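Local coordinates for 5,10-methylenetetrahydrofolate dehydrogenase (Bombyx mori, PDB 5ZF1), which probably oxidises 5,10-methylenetetrahydrofolate to 5,10-methenyltetrahydrofolate with NADP+ as the electron acceptor, in one-carbon folate metabolism, at residues Ala228-Asp239 against Glu262-Thr271; Ile154-Gly165 against Tyr209-Thr220. One frame throughout, in Å; residues are numbered along the deposited sequence. Where two conformers were deposited one is given.

Contact 1 (Ala228-Asp239 against Glu262-Thr271); sequences ADMVKPGATIID and EVSKIAGAIT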
loop_
_atom_site.group_PDB
_atom_site.type_symbol
_atom_site.label_atom_id
_atom_site.label_comp_id
_atom_site.label_asym_id
_atom_site.label_seq_id
_atom_site.Cartn_x
_atom_site.Cartn_y
_atom_site.Cartn_z
ATOM N N ALA B 228 -25.820 8.095 15.045
ATOM C CA ALA B 228 -26.780 7.095 14.590
ATOM C C ALA B 228 -27.292 7.390 13.185
ATOM O O ALA B 228 -27.556 6.459 12.414
ATOM C CB ALA B 228 -27.945 6.996 15.577
ATOM N N ASP B 229 -27.413 8.669 12.816
ATOM C CA ASP B 229 -27.888 8.989 11.475
ATOM C C ASP B 229 -26.844 8.727 10.399
ATOM O O ASP B 229 -27.149 8.895 9.211
ATOM C CB ASP B 229 -28.348 10.448 11.412
ATOM C CG ASP B 229 -27.246 11.426 11.769
ATOM O OD1 ASP B 229 -26.179 10.984 12.242
ATOM O OD2 ASP B 229 -27.452 12.645 11.577
ATOM N N MET B 230 -25.634 8.323 10.777
ATOM C CA MET B 230 -24.600 7.969 9.818
ATOM C C MET B 230 -24.542 6.478 9.553
ATOM O O MET B 230 -23.740 6.048 8.728
ATOM C CB MET B 230 -23.229 8.452 10.312
ATOM C CG MET B 230 -23.112 9.981 10.362
ATOM S SD MET B 230 -21.712 10.587 11.317
ATOM C CE MET B 230 -20.336 9.788 10.476
ATOM N N VAL B 231 -25.360 5.678 10.234
ATOM C CA VAL B 231 -25.168 4.234 10.267
ATOM C C VAL B 231 -26.283 3.565 9.480
ATOM O O VAL B 231 -27.469 3.868 9.669
ATOM C CB VAL B 231 -25.090 3.718 11.710
ATOM C CG1 VAL B 231 -24.967 2.184 11.742
ATOM C CG2 VAL B 231 -23.912 4.370 12.411
ATOM N N LYS B 232 -25.895 2.695 8.575
ATOM C CA LYS B 232 -26.846 1.855 7.880
ATOM C C LYS B 232 -27.389 0.823 8.860
ATOM O O LYS B 232 -26.607 0.193 9.578
ATOM C CB LYS B 232 -26.147 1.171 6.705
ATOM C CG LYS B 232 -27.032 0.379 5.770
ATOM C CD LYS B 232 -26.175 -0.286 4.692
ATOM C CE LYS B 232 -26.939 -1.316 3.897
ATOM N NZ LYS B 232 -26.185 -1.659 2.657
ATOM N N PRO B 233 -28.702 0.611 8.924
ATOM C CA PRO B 233 -29.216 -0.421 9.834
ATOM C C PRO B 233 -28.548 -1.765 9.567
ATOM O O PRO B 233 -28.421 -2.199 8.422
ATOM C CB PRO B 233 -30.720 -0.452 9.522
ATOM C CG PRO B 233 -31.011 0.903 8.964
ATOM C CD PRO B 233 -29.782 1.279 8.178
ATOM N N GLY B 234 -28.083 -2.406 10.643
ATOM C CA GLY B 234 -27.395 -3.672 10.548
ATOM C C GLY B 234 -25.919 -3.597 10.224
ATOM O O GLY B 234 -25.288 -4.644 10.080
ATOM N N ALA B 235 -25.342 -2.401 10.115
ATOM C CA ALA B 235 -23.925 -2.289 9.778
ATOM C C ALA B 235 -23.029 -2.651 10.968
ATOM O O ALA B 235 -23.445 -2.668 12.125
ATOM C CB ALA B 235 -23.611 -0.867 9.300
ATOM N N THR B 236 -21.763 -2.925 10.666
ATOM C CA THR B 236 -20.787 -3.297 11.666
ATOM C C THR B 236 -19.889 -2.097 11.905
ATOM O O THR B 236 -19.351 -1.536 10.947
ATOM C CB THR B 236 -19.959 -4.489 11.187
ATOM O OG1 THR B 236 -20.828 -5.616 10.991
ATOM C CG2 THR B 236 -18.875 -4.835 12.170
ATOM N N ILE B 237 -19.738 -1.719 13.166
ATOM C CA ILE B 237 -18.966 -0.550 13.578
ATOM C C ILE B 237 -17.835 -1.020 14.476
ATOM O O ILE B 237 -18.081 -1.579 15.551
ATOM C CB ILE B 237 -19.845 0.478 14.306
ATOM C CG1 ILE B 237 -21.133 0.757 13.522
ATOM C CG2 ILE B 237 -19.030 1.754 14.648
ATOM C CD1 ILE B 237 -20.942 1.549 12.263
ATOM N N ILE B 238 -16.596 -0.775 14.057
ATOM C CA ILE B 238 -15.424 -1.094 14.867
ATOM C C ILE B 238 -14.667 0.195 15.150
ATOM O O ILE B 238 -14.193 0.859 14.217
ATOM C CB ILE B 238 -14.513 -2.115 14.184
ATOM C CG1 ILE B 238 -15.254 -3.453 14.071
ATOM C CG2 ILE B 238 -13.196 -2.262 14.970
ATOM C CD1 ILE B 238 -14.589 -4.459 13.166
ATOM N N ASP B 239 -14.564 0.543 16.435
ATOM C CA ASP B 239 -13.768 1.668 16.910
ATOM C C ASP B 239 -12.389 1.162 17.324
ATOM O O ASP B 239 -12.259 0.421 18.302
ATOM C CB ASP B 239 -14.498 2.367 18.061
ATOM C CG ASP B 239 -13.867 3.687 18.446
ATOM O OD1 ASP B 239 -12.782 4.008 17.927
ATOM O OD2 ASP B 239 -14.474 4.416 19.269
ATOM N N GLU B 262 -26.723 5.498 21.099
ATOM C CA GLU B 262 -27.650 5.608 19.979
ATOM C C GLU B 262 -27.260 4.682 18.833
ATOM O O GLU B 262 -28.130 4.043 18.230
ATOM C CB GLU B 262 -27.728 7.053 19.494
ATOM C CG GLU B 262 -28.541 7.973 20.406
ATOM C CD GLU B 262 -29.825 7.325 20.914
ATOM O OE1 GLU B 262 -30.630 6.837 20.089
ATOM O OE2 GLU B 262 -30.026 7.300 22.149
ATOM N N VAL B 263 -25.961 4.575 18.534
ATOM C CA VAL B 263 -25.544 3.755 17.402
ATOM C C VAL B 263 -25.806 2.283 17.676
ATOM O O VAL B 263 -26.130 1.528 16.753
ATOM C CB VAL B 263 -24.067 4.032 17.062
ATOM C CG1 VAL B 263 -23.499 2.956 16.128
ATOM C CG2 VAL B 263 -23.957 5.395 16.420
ATOM N N SER B 264 -25.708 1.861 18.945
ATOM C CA SER B 264 -26.026 0.481 19.311
ATOM C C SER B 264 -27.463 0.115 18.970
ATOM O O SER B 264 -27.758 -1.064 18.751
ATOM C CB SER B 264 -25.782 0.251 20.803
ATOM O OG SER B 264 -24.428 0.486 21.150
ATOM N N LYS B 265 -28.368 1.099 18.931
ATOM C CA LYS B 265 -29.751 0.863 18.532
ATOM C C LYS B 265 -29.916 0.666 17.031
ATOM O O LYS B 265 -30.991 0.237 16.597
ATOM C CB LYS B 265 -30.645 2.028 18.969
ATOM C CG LYS B 265 -30.705 2.292 20.459
ATOM C CD LYS B 265 -31.553 3.531 20.725
ATOM C CE LYS B 265 -31.496 3.962 22.180
ATOM N NZ LYS B 265 -31.948 5.376 22.342
ATOM N N ILE B 266 -28.901 0.982 16.230
ATOM C CA ILE B 266 -28.992 0.912 14.780
ATOM C C ILE B 266 -28.093 -0.175 14.208
ATOM O O ILE B 266 -28.501 -0.913 13.308
ATOM C CB ILE B 266 -28.657 2.283 14.145
ATOM C CG1 ILE B 266 -29.464 3.400 14.808
ATOM C CG2 ILE B 266 -28.912 2.241 12.641
ATOM C CD1 ILE B 266 -30.949 3.302 14.548
ATOM N N ALA B 267 -26.863 -0.270 14.704
ATOM C CA ALA B 267 -25.859 -1.144 14.124
ATOM C C ALA B 267 -26.215 -2.611 14.342
ATOM O O ALA B 267 -26.944 -2.971 15.268
ATOM C CB ALA B 267 -24.487 -0.858 14.733
ATOM N N GLY B 268 -25.683 -3.463 13.461
ATOM C CA GLY B 268 -25.803 -4.900 13.655
ATOM C C GLY B 268 -24.765 -5.470 14.597
ATOM O O GLY B 268 -25.027 -6.462 15.278
ATOM N N ALA B 269 -23.580 -4.864 14.658
ATOM C CA ALA B 269 -22.508 -5.339 15.519
ATOM C C ALA B 269 -21.635 -4.137 15.831
ATOM O O ALA B 269 -21.489 -3.265 14.977
ATOM C CB ALA B 269 -21.688 -6.444 14.848
ATOM N N ILE B 270 -21.092 -4.071 17.049
ATOM C CA ILE B 270 -20.362 -2.879 17.470
ATOM C C ILE B 270 -19.317 -3.246 18.515
ATOM O O ILE B 270 -19.513 -4.145 19.335
ATOM C CB ILE B 270 -21.337 -1.806 18.014
ATOM C CG1 ILE B 270 -20.635 -0.460 18.198
ATOM C CG2 ILE B 270 -21.978 -2.280 19.326
ATOM C CD1 ILE B 270 -21.601 0.663 18.622
ATOM N N THR B 271 -18.194 -2.536 18.488
ATOM C CA THR B 271 -17.262 -2.624 19.599
ATOM C C THR B 271 -17.886 -2.019 20.856
ATOM O O THR B 271 -18.562 -0.989 20.781
ATOM C CB THR B 271 -15.957 -1.898 19.270
ATOM O OG1 THR B 271 -16.253 -0.721 18.509
ATOM C CG2 THR B 271 -15.064 -2.819 18.446
#

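Contact 2 (Ile154-Gly165 against Tyr209-Thr220); sequences IDTFGRNAVVIG and YCRNADIIITAT. With SO4 (sulfate ion), chain E; EDO (1,2-ethanediol), chain I.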
loop_
_atom_site.group_PDB
_atom_site.type_symbol
_atom_site.label_atom_id
_atom_site.label_comp_id
_atom_site.label_asym_id
_atom_site.label_seq_id
_atom_site.Cartn_x
_atom_site.Cartn_y
_atom_site.Cartn_z
ATOM N N ILE B 154 -18.357 -11.533 10.045
ATOM C CA ILE B 154 -18.811 -10.316 9.398
ATOM C C ILE B 154 -18.465 -10.430 7.929
ATOM O O ILE B 154 -17.302 -10.667 7.572
ATOM C CB ILE B 154 -18.151 -9.079 10.024
ATOM C CG1 ILE B 154 -18.382 -9.062 11.544
ATOM C CG2 ILE B 154 -18.680 -7.817 9.326
ATOM C CD1 ILE B 154 -19.811 -8.895 11.944
ATOM N N ASP B 155 -19.470 -10.289 7.076
ATOM C CA ASP B 155 -19.258 -10.438 5.646
ATOM C C ASP B 155 -18.524 -9.225 5.092
ATOM O O ASP B 155 -18.975 -8.086 5.260
ATOM C CB ASP B 155 -20.594 -10.624 4.954
ATOM C CG ASP B 155 -21.261 -11.886 5.422
ATOM O OD1 ASP B 155 -20.656 -12.928 5.152
ATOM O OD2 ASP B 155 -22.307 -11.820 6.090
ATOM N N THR B 156 -17.394 -9.477 4.438
ATOM C CA THR B 156 -16.618 -8.441 3.759
ATOM C C THR B 156 -16.672 -8.552 2.246
ATOM O O THR B 156 -16.605 -7.537 1.558
ATOM C CB THR B 156 -15.145 -8.506 4.202
ATOM O OG1 THR B 156 -14.601 -9.817 3.952
ATOM C CG2 THR B 156 -15.011 -8.172 5.692
ATOM N N PHE B 157 -16.804 -9.772 1.710
ATOM C CA PHE B 157 -16.686 -9.981 0.269
ATOM C C PHE B 157 -17.756 -9.212 -0.501
ATOM O O PHE B 157 -18.953 -9.487 -0.357
ATOM C CB PHE B 157 -16.796 -11.490 -0.014
ATOM C CG PHE B 157 -16.449 -11.858 -1.407
ATOM C CD1 PHE B 157 -17.375 -11.687 -2.430
ATOM C CD2 PHE B 157 -15.208 -12.426 -1.693
ATOM C CE1 PHE B 157 -17.056 -12.013 -3.727
ATOM C CE2 PHE B 157 -14.893 -12.771 -2.988
ATOM C CZ PHE B 157 -15.811 -12.560 -4.000
ATOM N N GLY B 158 -17.333 -8.228 -1.309
ATOM C CA GLY B 158 -18.270 -7.409 -2.043
ATOM C C GLY B 158 -19.067 -6.430 -1.203
ATOM O O GLY B 158 -19.984 -5.804 -1.733
ATOM N N ARG B 159 -18.741 -6.268 0.082
ATOM C CA ARG B 159 -19.470 -5.329 0.925
ATOM C C ARG B 159 -18.768 -3.973 0.906
ATOM O O ARG B 159 -17.578 -3.884 0.621
ATOM C CB ARG B 159 -19.585 -5.844 2.358
ATOM C CG ARG B 159 -20.846 -6.744 2.611
ATOM C CD ARG B 159 -20.825 -7.978 1.733
ATOM N NE ARG B 159 -22.041 -8.780 1.929
ATOM C CZ ARG B 159 -22.146 -10.044 1.553
ATOM N NH1 ARG B 159 -21.109 -10.647 0.989
ATOM N NH2 ARG B 159 -23.274 -10.707 1.787
ATOM N N ASN B 160 -19.526 -2.935 1.246
ATOM C CA ASN B 160 -19.011 -1.556 1.306
ATOM C C ASN B 160 -18.364 -1.311 2.664
ATOM O O ASN B 160 -19.049 -1.332 3.694
ATOM C CB ASN B 160 -20.155 -0.562 1.096
ATOM C CG ASN B 160 -20.674 -0.534 -0.323
ATOM O OD1 ASN B 160 -20.112 -1.146 -1.229
ATOM N ND2 ASN B 160 -21.768 0.196 -0.523
ATOM N N ALA B 161 -17.057 -1.029 2.681
ATOM C CA ALA B 161 -16.342 -0.787 3.924
ATOM C C ALA B 161 -15.765 0.612 3.867
ATOM O O ALA B 161 -15.167 0.996 2.856
ATOM C CB ALA B 161 -15.223 -1.815 4.163
ATOM N N VAL B 162 -15.993 1.388 4.911
ATOM C CA VAL B 162 -15.383 2.713 5.026
ATOM C C VAL B 162 -14.351 2.632 6.141
ATOM O O VAL B 162 -14.670 2.210 7.256
ATOM C CB VAL B 162 -16.437 3.796 5.325
ATOM C CG1 VAL B 162 -15.744 5.154 5.654
ATOM C CG2 VAL B 162 -17.398 3.929 4.160
ATOM N N VAL B 163 -13.124 3.073 5.861
ATOM C CA VAL B 163 -12.089 3.178 6.881
ATOM C C VAL B 163 -11.861 4.664 7.080
ATOM O O VAL B 163 -11.508 5.355 6.119
ATOM C CB VAL B 163 -10.786 2.490 6.455
ATOM C CG1 VAL B 163 -9.732 2.657 7.560
ATOM C CG2 VAL B 163 -11.019 0.989 6.146
ATOM N N ILE B 164 -12.075 5.151 8.301
ATOM C CA ILE B 164 -11.866 6.566 8.627
ATOM C C ILE B 164 -10.487 6.661 9.261
ATOM O O ILE B 164 -10.291 6.231 10.400
ATOM C CB ILE B 164 -12.956 7.114 9.566
ATOM C CG1 ILE B 164 -14.337 6.897 8.957
ATOM C CG2 ILE B 164 -12.717 8.635 9.812
ATOM C CD1 ILE B 164 -15.486 7.246 9.859
ATOM N N GLY B 165 -9.518 7.184 8.516
ATOM C CA GLY B 165 -8.141 7.228 8.991
ATOM C C GLY B 165 -7.248 6.572 7.962
ATOM O O GLY B 165 -7.532 5.494 7.446
ATOM N N TYR B 209 -20.900 8.566 2.759
ATOM C CA TYR B 209 -20.216 7.275 2.643
ATOM C C TYR B 209 -20.603 6.338 3.782
ATOM O O TYR B 209 -20.781 5.127 3.568
ATOM C CB TYR B 209 -18.709 7.475 2.631
ATOM C CG TYR B 209 -18.100 7.968 1.328
ATOM C CD1 TYR B 209 -18.127 7.202 0.178
ATOM C CD2 TYR B 209 -17.445 9.209 1.285
ATOM C CE1 TYR B 209 -17.526 7.644 -0.989
ATOM C CE2 TYR B 209 -16.845 9.660 0.134
ATOM C CZ TYR B 209 -16.894 8.884 -0.999
ATOM O OH TYR B 209 -16.289 9.328 -2.131
ATOM N N CYS B 210 -20.709 6.875 5.004
ATOM C CA CYS B 210 -21.014 6.036 6.154
ATOM C C CYS B 210 -22.420 5.478 6.058
ATOM O O CYS B 210 -22.644 4.308 6.395
ATOM C CB CYS B 210 -20.837 6.820 7.448
ATOM S SG CYS B 210 -19.123 7.101 7.919
ATOM N N ARG B 211 -23.369 6.282 5.558
ATOM C CA ARG B 211 -24.751 5.819 5.471
ATOM C C ARG B 211 -24.900 4.669 4.507
ATOM O O ARG B 211 -25.860 3.898 4.620
ATOM C CB ARG B 211 -25.678 6.949 5.021
ATOM C CG ARG B 211 -25.932 7.988 6.055
ATOM C CD ARG B 211 -27.107 8.896 5.622
ATOM N NE ARG B 211 -26.923 9.486 4.293
ATOM C CZ ARG B 211 -26.365 10.676 4.073
ATOM N NH1 ARG B 211 -25.925 11.402 5.094
ATOM N NH2 ARG B 211 -26.243 11.139 2.835
ATOM N N ASN B 212 -23.993 4.548 3.541
ATOM C CA ASN B 212 -24.067 3.468 2.574
ATOM C C ASN B 212 -23.127 2.318 2.909
ATOM O O ASN B 212 -22.999 1.387 2.105
ATOM C CB ASN B 212 -23.773 4.006 1.176
ATOM C CG ASN B 212 -24.824 4.998 0.714
ATOM O OD1 ASN B 212 -24.548 6.189 0.553
ATOM N ND2 ASN B 212 -26.052 4.519 0.553
ATOM N N ALA B 213 -22.478 2.350 4.068
ATOM C CA ALA B 213 -21.445 1.375 4.400
ATOM C C ALA B 213 -22.037 0.195 5.151
ATOM O O ALA B 213 -22.840 0.366 6.070
ATOM C CB ALA B 213 -20.347 2.017 5.263
ATOM N N ASP B 214 -21.599 -1.005 4.780
ATOM C CA ASP B 214 -21.876 -2.173 5.600
ATOM C C ASP B 214 -20.935 -2.302 6.787
ATOM O O ASP B 214 -21.294 -2.935 7.786
ATOM C CB ASP B 214 -21.768 -3.412 4.721
ATOM C CG ASP B 214 -22.659 -3.318 3.526
ATOM O OD1 ASP B 214 -23.884 -3.165 3.739
ATOM O OD2 ASP B 214 -22.145 -3.362 2.383
ATOM N N ILE B 215 -19.738 -1.724 6.702
ATOM C CA ILE B 215 -18.735 -1.790 7.756
ATOM C C ILE B 215 -18.116 -0.412 7.849
ATOM O O ILE B 215 -17.766 0.156 6.811
ATOM C CB ILE B 215 -17.634 -2.826 7.449
ATOM C CG1 ILE B 215 -18.231 -4.242 7.327
ATOM C CG2 ILE B 215 -16.562 -2.831 8.524
ATOM C CD1 ILE B 215 -17.279 -5.219 6.621
ATOM N N ILE B 216 -18.003 0.123 9.065
ATOM C CA ILE B 216 -17.240 1.351 9.331
ATOM C C ILE B 216 -16.167 1.028 10.354
ATOM O O ILE B 216 -16.454 0.460 11.413
ATOM C CB ILE B 216 -18.133 2.498 9.841
ATOM C CG1 ILE B 216 -19.273 2.783 8.871
ATOM C CG2 ILE B 216 -17.276 3.809 10.084
ATOM C CD1 ILE B 216 -20.283 3.816 9.461
ATOM N N ILE B 217 -14.925 1.392 10.035
ATOM C CA ILE B 217 -13.794 1.224 10.932
ATOM C C ILE B 217 -13.218 2.606 11.181
ATOM O O ILE B 217 -12.789 3.270 10.239
ATOM C CB ILE B 217 -12.732 0.292 10.331
ATOM C CG1 ILE B 217 -13.289 -1.128 10.237
ATOM C CG2 ILE B 217 -11.455 0.335 11.171
ATOM C CD1 ILE B 217 -12.581 -2.003 9.231
ATOM N N THR B 218 -13.240 3.061 12.442
ATOM C CA THR B 218 -12.678 4.368 12.812
ATOM C C THR B 218 -11.279 4.152 13.376
ATOM O O THR B 218 -11.135 3.639 14.488
ATOM C CB THR B 218 -13.550 5.122 13.823
ATOM O OG1 THR B 218 -13.560 4.440 15.087
ATOM C CG2 THR B 218 -14.974 5.302 13.318
ATOM N N ALA B 219 -10.249 4.545 12.615
ATOM C CA ALA B 219 -8.862 4.315 12.977
ATOM C C ALA B 219 -8.101 5.613 13.170
ATOM O O ALA B 219 -6.918 5.581 13.515
ATOM C CB ALA B 219 -8.157 3.477 11.899
ATOM N N THR B 220 -8.750 6.739 12.968
ATOM C CA THR B 220 -8.059 8.014 13.010
ATOM C C THR B 220 -7.797 8.462 14.443
ATOM O O THR B 220 -8.547 8.148 15.371
ATOM C CB THR B 220 -8.860 9.068 12.258
ATOM O OG1 THR B 220 -8.212 10.332 12.412
ATOM C CG2 THR B 220 -10.285 9.144 12.788
HETATM S S SO4 E . -6.360 10.890 9.301
HETATM O O1 SO4 E . -5.524 9.708 9.096
HETATM O O2 SO4 E . -7.775 10.644 9.495
HETATM O O3 SO4 E . -5.854 11.551 10.496
HETATM O O4 SO4 E . -6.209 11.812 8.165
HETATM C C1 EDO I . -13.532 -13.416 4.759
HETATM O O1 EDO I . -13.835 -12.111 5.291
HETATM C C2 EDO I . -13.131 -13.324 3.288
HETATM O O2 EDO I . -14.294 -13.282 2.451
#

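Contact 1 (Ala228-Asp239 against Glu262-Thr271)
Thr236 pairs with Ala269 and Ile237 with Ile270 in a short parallel ladder, a register fixed by the backbone bonds. Ile237 is gripped through both its N and its O: the N donates to Ala269 O at 3.0 Å, and the O receives Thr271 N at 3.1 Å. Ahead of the strands, the type II turn Lys232-Ala235 is tied down by Gly234 N bonding to Ile266 O at 173°, close to linear. Ala235 O accepts Gly268 N at 2.7 Å and, weakly, Ala269 N. A CB on Gly268 would run into Gly234 O, so the absence of a side chain lets the two backbones come this close.

Past the ladder a side chain takes over as acceptor: Thr271 OG1 receives Asp239 N at 3.0 Å. With chi1 at 37° this hydroxyl sits between the threonine's own backbone N and carbonyl carbon, within bonding distance of Asp239 N, while CG2 lies against Ile238 CG2.

Most of the apolar contacts lie on the Ile237 side of the ladder. Val263 CG1 meets Val231 CG2 at 4.0 Å, the two valines crossing at about a right angle, and also approaches Ile237 CG1. Ala267 CB fits against the same Ile237 CG1 at 3.9 Å. Farther out, Ile266 divides its branches, CG1 reaching Ala228 CB and CG2 meeting Val231 CG1 at 4.0 Å.

Strand 236-239 stands between strands 269-270 and 215-218 in the parallel sheet of the Rossmann-type NAD(P)-binding domain. Ile238 and Thr271 rest on Met148 of helix 140-151, and Met230 reaches Glu207 and Cys210 of helix 203-211. Asp239 OD2 is bound by Asp257 N, and a backbone bond from Gly268 to Arg3 carries the pairing on to strand 3-4, outermost within this chain.

Contact 2 (Ile154-Gly165 against Tyr209-Thr220)
Asp214 turns its CG away from its own carbonyl carbon (chi1 -55°), which sets OD2 before Asn160 N at 2.9 Å; the oxygen uses its anti lone pair. Asn160, its CG likewise set away from the carbonyl carbon, swings its amide to the helix end, where ND2 donates to Asn212 O at 169°, the acceptor lying in the amide plane. Asn160 O completes the clasp by accepting Ile215 N, with a weaker bond from Asp214 N. The other carboxylate oxygen, Asp214 OD1, is salt-bridged to Lys232 NZ. A leucine in place of Asp214 would probably leave Asn160 N without its carboxylate acceptor and take the carboxylate partner from Lys232.

Strands 160-164 and 215-218 then run parallel, their axes 12° apart and 4.7 Å at closest approach. The ladder passes from Val162 N to Ile215 O, from Ile217 N to Val162 O, and on to Ile164 N with Ile217 O at 2.8 Å; Ala219 N closes it on Ile164 O.

Packing differs on the two faces. Val162 CG2 presses on Ala213 CB at 3.7 Å and also meets Tyr209 CB; on that face, Ile164 CD1 touches Ile216 CG2 at 3.9 Å and Cys210 SG. On the other, Ile215 CD1 reaches Thr156 CG2 at 3.8 Å, with Ile154 CG2 beside it.

At the C-terminal end of the strands Thr220 OG1 donates to a sulfate oxygen, O2, at 3.0 Å; Arg166 N and Arg199 NE bind the same ion, probably from the crystallisation liquor. Its place is consistent with an anion site at the carboxyl edge of the Rossmann-type sheet, where cofactor phosphates bind in this fold. Strand 160-164 lies between strands 215-218 and 193-197; helix 171-178 covers Ala161, Val163 and Ile217 through Leu178, and Asn160 packs on Tyr209 of the second subunit.

Both contacts are parallel strand pairings in one sheet, ordered 269-270, 236-239, 215-218, 160-164, so contact 1 and contact 2 are adjacent steps across it, their centres 11 Å apart. Thr236 N to Asp214 O (2.9 Å) and Ile216 N to Thr236 O (2.8 Å), both probable hydrogen bonds, join the inner strands. Contact 2 is the more buried, with four bridges and 835 Å² covered; contact 1, nearer the sheet's outer strand 3-4, has two bridges, 658 Å² and a turn whose Pro233 and Gly234 are exposed. Side-chain polar groups assist the ladder at different ends: a carboxylate and an amide before it in contact 2, a threonine hydroxyl after it in contact 1.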